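PDB 5OWU: importin subunit beta-1 from Saccharomyces cerevisiae, which carries proteins into the nucleus in partnership with importin alpha, the subunit that recognises the classical nuclear localization signal of the cargo. Local coordinates for residues Y493-A507 / L524-T538. Sequence-based numbering, arbitrary orientation.
Sequences YNFYPALVDGLIGAA and LTTMVEYATDTVAET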
loop_
_atom_site.group_PDB
_atom_site.type_symbol
_atom_site.label_atom_id
_atom_site.label_comp_id
_atom_site.label_asym_id
_atom_site.label_seq_id
_atom_site.Cartn_x
_atom_site.Cartn_y
_atom_site.Cartn_z
ATOM N N TYR A 493 33.322 8.705 2.993
ATOM C CA TYR A 493 33.548 10.147 3.002
ATOM C C TYR A 493 34.793 10.523 2.210
ATOM O O TYR A 493 34.837 11.611 1.621
ATOM C CB TYR A 493 33.617 10.666 4.442
ATOM C CG TYR A 493 32.269 10.565 5.130
ATOM C CD1 TYR A 493 31.166 11.246 4.634
ATOM C CD2 TYR A 493 32.088 9.759 6.247
ATOM C CE1 TYR A 493 29.916 11.141 5.241
ATOM C CE2 TYR A 493 30.848 9.647 6.858
ATOM C CZ TYR A 493 29.766 10.344 6.351
ATOM O OH TYR A 493 28.533 10.236 6.956
ATOM N N ASN A 494 35.778 9.621 2.119
ATOM C CA ASN A 494 36.927 9.905 1.264
ATOM C C ASN A 494 36.519 10.130 -0.187
ATOM O O ASN A 494 37.263 10.771 -0.937
ATOM C CB ASN A 494 37.944 8.765 1.339
ATOM C CG ASN A 494 38.570 8.629 2.712
ATOM O OD1 ASN A 494 38.863 9.623 3.378
ATOM N ND2 ASN A 494 38.780 7.391 3.143
ATOM N N PHE A 495 35.350 9.633 -0.591
ATOM C CA PHE A 495 34.870 9.763 -1.958
ATOM C C PHE A 495 33.774 10.806 -2.100
ATOM O O PHE A 495 33.246 10.975 -3.204
ATOM C CB PHE A 495 34.361 8.409 -2.467
ATOM C CG PHE A 495 35.401 7.325 -2.426
ATOM C CD1 PHE A 495 36.293 7.155 -3.477
ATOM C CD2 PHE A 495 35.493 6.487 -1.329
ATOM C CE1 PHE A 495 37.256 6.157 -3.433
ATOM C CE2 PHE A 495 36.450 5.491 -1.280
ATOM C CZ PHE A 495 37.335 5.331 -2.332
ATOM N N TYR A 496 33.426 11.511 -1.021
ATOM C CA TYR A 496 32.326 12.473 -1.100
ATOM C C TYR A 496 32.534 13.510 -2.196
ATOM O O TYR A 496 31.619 13.703 -3.015
ATOM C CB TYR A 496 32.127 13.142 0.265
ATOM C CG TYR A 496 30.757 12.906 0.872
ATOM C CD1 TYR A 496 30.347 11.630 1.229
ATOM C CD2 TYR A 496 29.884 13.958 1.094
ATOM C CE1 TYR A 496 29.111 11.408 1.790
ATOM C CE2 TYR A 496 28.633 13.747 1.656
ATOM C CZ TYR A 496 28.253 12.471 1.999
ATOM O OH TYR A 496 27.011 12.255 2.557
ATOM N N PRO A 497 33.684 14.192 -2.292
ATOM C CA PRO A 497 33.859 15.188 -3.362
ATOM C C PRO A 497 33.582 14.609 -4.742
ATOM O O PRO A 497 32.699 15.092 -5.465
ATOM C CB PRO A 497 35.323 15.624 -3.204
ATOM C CG PRO A 497 35.633 15.361 -1.758
ATOM C CD PRO A 497 34.854 14.121 -1.399
ATOM N N ALA A 498 34.288 13.532 -5.089
ATOM C CA ALA A 498 34.097 12.914 -6.397
ATOM C C ALA A 498 32.633 12.551 -6.624
ATOM O O ALA A 498 32.020 12.966 -7.615
ATOM C CB ALA A 498 34.991 11.680 -6.522
ATOM N N LEU A 499 32.044 11.799 -5.693
ATOM C CA LEU A 499 30.637 11.440 -5.828
ATOM C C LEU A 499 29.780 12.682 -6.054
ATOM O O LEU A 499 29.001 12.750 -7.015
ATOM C CB LEU A 499 30.172 10.663 -4.588
ATOM C CG LEU A 499 30.740 9.247 -4.483
ATOM C CD1 LEU A 499 30.499 8.663 -3.108
ATOM C CD2 LEU A 499 30.127 8.362 -5.537
ATOM N N VAL A 500 29.959 13.709 -5.217
ATOM C CA VAL A 500 29.121 14.896 -5.366
ATOM C C VAL A 500 29.335 15.505 -6.744
ATOM O O VAL A 500 28.376 15.794 -7.476
ATOM C CB VAL A 500 29.396 15.900 -4.231
ATOM C CG1 VAL A 500 28.795 17.278 -4.541
ATOM C CG2 VAL A 500 28.806 15.371 -2.933
ATOM N N ASP A 501 30.598 15.631 -7.158
ATOM C CA ASP A 501 30.855 16.178 -8.484
ATOM C C ASP A 501 30.097 15.375 -9.532
ATOM O O ASP A 501 29.329 15.932 -10.331
ATOM C CB ASP A 501 32.357 16.188 -8.766
ATOM C CG ASP A 501 32.676 16.603 -10.178
ATOM O OD1 ASP A 501 32.726 17.821 -10.440
ATOM O OD2 ASP A 501 32.873 15.714 -11.030
ATOM N N GLY A 502 30.217 14.045 -9.475
ATOM C CA GLY A 502 29.524 13.226 -10.450
ATOM C C GLY A 502 28.028 13.461 -10.412
ATOM O O GLY A 502 27.386 13.649 -11.453
ATOM N N LEU A 503 27.459 13.503 -9.205
ATOM C CA LEU A 503 26.017 13.662 -9.093
ATOM C C LEU A 503 25.597 15.016 -9.637
ATOM O O LEU A 503 24.589 15.119 -10.350
ATOM C CB LEU A 503 25.582 13.485 -7.639
ATOM C CG LEU A 503 25.616 12.043 -7.107
ATOM C CD1 LEU A 503 25.373 11.989 -5.613
ATOM C CD2 LEU A 503 24.584 11.205 -7.821
ATOM N N ILE A 504 26.394 16.060 -9.376
ATOM C CA ILE A 504 26.023 17.366 -9.906
ATOM C C ILE A 504 25.963 17.284 -11.420
ATOM O O ILE A 504 25.007 17.759 -12.049
ATOM C CB ILE A 504 26.994 18.458 -9.414
ATOM C CG1 ILE A 504 26.721 18.777 -7.941
ATOM C CG2 ILE A 504 26.843 19.738 -10.250
ATOM C CD1 ILE A 504 27.732 19.731 -7.318
ATOM N N GLY A 505 26.929 16.585 -12.018
ATOM C CA GLY A 505 26.935 16.444 -13.460
ATOM C C GLY A 505 25.663 15.804 -13.974
ATOM O O GLY A 505 25.101 16.243 -14.981
ATOM N N ALA A 506 25.178 14.769 -13.279
ATOM C CA ALA A 506 23.960 14.109 -13.732
ATOM C C ALA A 506 22.749 14.980 -13.461
ATOM O O ALA A 506 21.782 14.961 -14.236
ATOM C CB ALA A 506 23.801 12.746 -13.049
ATOM N N ALA A 507 22.795 15.772 -12.392
ATOM C CA ALA A 507 21.700 16.689 -12.125
ATOM C C ALA A 507 21.657 17.807 -13.152
ATOM O O ALA A 507 20.589 18.377 -13.385
ATOM C CB ALA A 507 21.826 17.256 -10.714
ATOM N N LEU A 524 21.665 13.512 -4.315
ATOM C CA LEU A 524 22.223 14.692 -3.669
ATOM C C LEU A 524 21.577 14.912 -2.312
ATOM O O LEU A 524 22.256 15.272 -1.342
ATOM C CB LEU A 524 22.054 15.926 -4.559
ATOM C CG LEU A 524 22.992 16.017 -5.767
ATOM C CD1 LEU A 524 22.668 17.269 -6.553
ATOM C CD2 LEU A 524 24.453 16.010 -5.352
ATOM N N THR A 525 20.273 14.655 -2.209
ATOM C CA THR A 525 19.622 14.805 -0.917
ATOM C C THR A 525 20.261 13.870 0.097
ATOM O O THR A 525 20.629 14.287 1.204
ATOM C CB THR A 525 18.123 14.554 -1.060
ATOM O OG1 THR A 525 17.565 15.573 -1.907
ATOM C CG2 THR A 525 17.435 14.603 0.287
ATOM N N THR A 526 20.468 12.610 -0.295
ATOM C CA THR A 526 21.174 11.678 0.577
ATOM C C THR A 526 22.542 12.234 0.951
ATOM O O THR A 526 22.924 12.230 2.130
ATOM C CB THR A 526 21.300 10.314 -0.115
ATOM O OG1 THR A 526 19.999 9.748 -0.302
ATOM C CG2 THR A 526 22.140 9.353 0.704
ATOM N N MET A 527 23.289 12.759 -0.035
ATOM C CA MET A 527 24.623 13.255 0.286
ATOM C C MET A 527 24.530 14.332 1.353
ATOM O O MET A 527 25.352 14.385 2.279
ATOM C CB MET A 527 25.325 13.813 -0.952
ATOM C CG MET A 527 25.438 12.865 -2.118
ATOM S SD MET A 527 26.166 11.298 -1.667
ATOM C CE MET A 527 27.909 11.706 -1.576
ATOM N N VAL A 528 23.513 15.187 1.248
ATOM C CA VAL A 528 23.361 16.254 2.224
ATOM C C VAL A 528 23.078 15.660 3.591
ATOM O O VAL A 528 23.721 16.005 4.589
ATOM C CB VAL A 528 22.246 17.223 1.797
ATOM C CG1 VAL A 528 21.936 18.217 2.924
ATOM C CG2 VAL A 528 22.642 17.953 0.543
ATOM N N GLU A 529 22.148 14.711 3.642
ATOM C CA GLU A 529 21.633 14.279 4.931
ATOM C C GLU A 529 22.673 13.484 5.710
ATOM O O GLU A 529 22.670 13.514 6.943
ATOM C CB GLU A 529 20.342 13.498 4.708
ATOM C CG GLU A 529 19.214 14.439 4.221
ATOM C CD GLU A 529 17.943 13.725 3.803
ATOM O OE1 GLU A 529 18.019 12.547 3.389
ATOM O OE2 GLU A 529 16.863 14.360 3.877
ATOM N N TYR A 530 23.606 12.829 5.021
ATOM C CA TYR A 530 24.667 12.090 5.689
ATOM C C TYR A 530 25.980 12.857 5.779
ATOM O O TYR A 530 26.960 12.309 6.290
ATOM C CB TYR A 530 24.900 10.752 4.977
ATOM C CG TYR A 530 23.812 9.741 5.263
ATOM C CD1 TYR A 530 22.663 9.683 4.484
ATOM C CD2 TYR A 530 23.928 8.860 6.329
ATOM C CE1 TYR A 530 21.660 8.762 4.755
ATOM C CE2 TYR A 530 22.933 7.939 6.609
ATOM C CZ TYR A 530 21.806 7.891 5.818
ATOM O OH TYR A 530 20.829 6.968 6.095
ATOM N N ALA A 531 26.032 14.106 5.320
ATOM C CA ALA A 531 27.301 14.828 5.319
ATOM C C ALA A 531 27.783 15.059 6.744
ATOM O O ALA A 531 26.989 15.290 7.656
ATOM C CB ALA A 531 27.172 16.162 4.582
ATOM N N THR A 532 29.094 14.963 6.933
ATOM C CA THR A 532 29.746 15.235 8.203
ATOM C C THR A 532 30.580 16.500 8.073
ATOM O O THR A 532 30.784 17.030 6.975
ATOM C CB THR A 532 30.644 14.066 8.620
ATOM O OG1 THR A 532 31.664 13.891 7.632
ATOM C CG2 THR A 532 29.843 12.783 8.742
ATOM N N ASP A 533 31.096 16.974 9.207
ATOM C CA ASP A 533 31.904 18.186 9.170
ATOM C C ASP A 533 33.141 17.997 8.301
ATOM O O ASP A 533 33.589 18.944 7.645
ATOM C CB ASP A 533 32.295 18.602 10.587
ATOM C CG ASP A 533 31.113 19.149 11.381
ATOM O OD1 ASP A 533 30.229 19.805 10.778
ATOM O OD2 ASP A 533 31.066 18.919 12.606
ATOM N N THR A 534 33.677 16.773 8.250
ATOM C CA THR A 534 34.874 16.508 7.461
ATOM C C THR A 534 34.656 16.771 5.978
ATOM O O THR A 534 35.634 16.973 5.252
ATOM C CB THR A 534 35.336 15.060 7.668
ATOM O OG1 THR A 534 35.568 14.822 9.063
ATOM C CG2 THR A 534 36.629 14.783 6.913
ATOM N N VAL A 535 33.406 16.771 5.510
ATOM C CA VAL A 535 33.127 17.016 4.098
ATOM C C VAL A 535 32.294 18.284 3.971
ATOM O O VAL A 535 31.521 18.439 3.018
ATOM C CB VAL A 535 32.426 15.812 3.436
ATOM C CG1 VAL A 535 33.352 14.587 3.426
ATOM C CG2 VAL A 535 31.124 15.480 4.135
ATOM N N ALA A 536 32.468 19.212 4.917
ATOM C CA ALA A 536 31.725 20.469 4.860
ATOM C C ALA A 536 31.808 21.106 3.475
ATOM O O ALA A 536 30.796 21.562 2.930
ATOM C CB ALA A 536 32.245 21.433 5.925
ATOM N N GLU A 537 33.001 21.113 2.871
ATOM C CA GLU A 537 33.149 21.767 1.576
ATOM C C GLU A 537 32.180 21.188 0.550
ATOM O O GLU A 537 31.541 21.941 -0.195
ATOM C CB GLU A 537 34.591 21.659 1.076
ATOM C CG GLU A 537 34.910 22.652 -0.045
ATOM C CD GLU A 537 36.373 22.648 -0.458
ATOM O OE1 GLU A 537 36.840 21.626 -1.006
ATOM O OE2 GLU A 537 37.058 23.670 -0.229
ATOM N N THR A 538 32.027 19.857 0.508
ATOM C CA THR A 538 31.129 19.286 -0.491
ATOM C C THR A 538 29.693 19.703 -0.218
ATOM O O THR A 538 28.931 19.967 -1.155
ATOM C CB THR A 538 31.234 17.756 -0.542
ATOM O OG1 THR A 538 30.600 17.179 0.611
ATOM C CG2 THR A 538 32.677 17.326 -0.605
#
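The hydroxyl of Y496, OH, donates a 2.7 Å hydrogen bond to M527 O, in the carbonyl plane and on a lone pair, with a C=O...O angle of 117°. Three residues earlier, in the turn before helix 496-507, Y493 OH donates to Y530 O at 2.7 Å, nearer the line of the C=O bond (156°). Carbonyls near the C-terminal end of helix 516-530 and just beyond thus gain donors, K586 NZ taking V528 O and A531 O. M527 also serves the Y496 ring by its side chain: the flexible thioether bends at chi2 and chi3, setting CE 3.5 Å from the ring centroid, a CH-pi contact over the face, and fills the hole among Y496, L499, V500 and L503. Branched V535 puts CG2 3.6 Å from Y496 CD2; T538 OG1, bonded to V535 O, suits the ring edge. Farther along, L524 CD2 packs on L503 CB at 3.6 Å. A leucine in place of Y496 would probably leave M527 O without its hydroxyl donor and the M527 methyl without a flat face. Tyrosine hydroxyls thus supply the carbonyls of M527 and Y530, while apolar side chains pack the antiparallel helices of HEAT 12, with T538 adding HEAT 13.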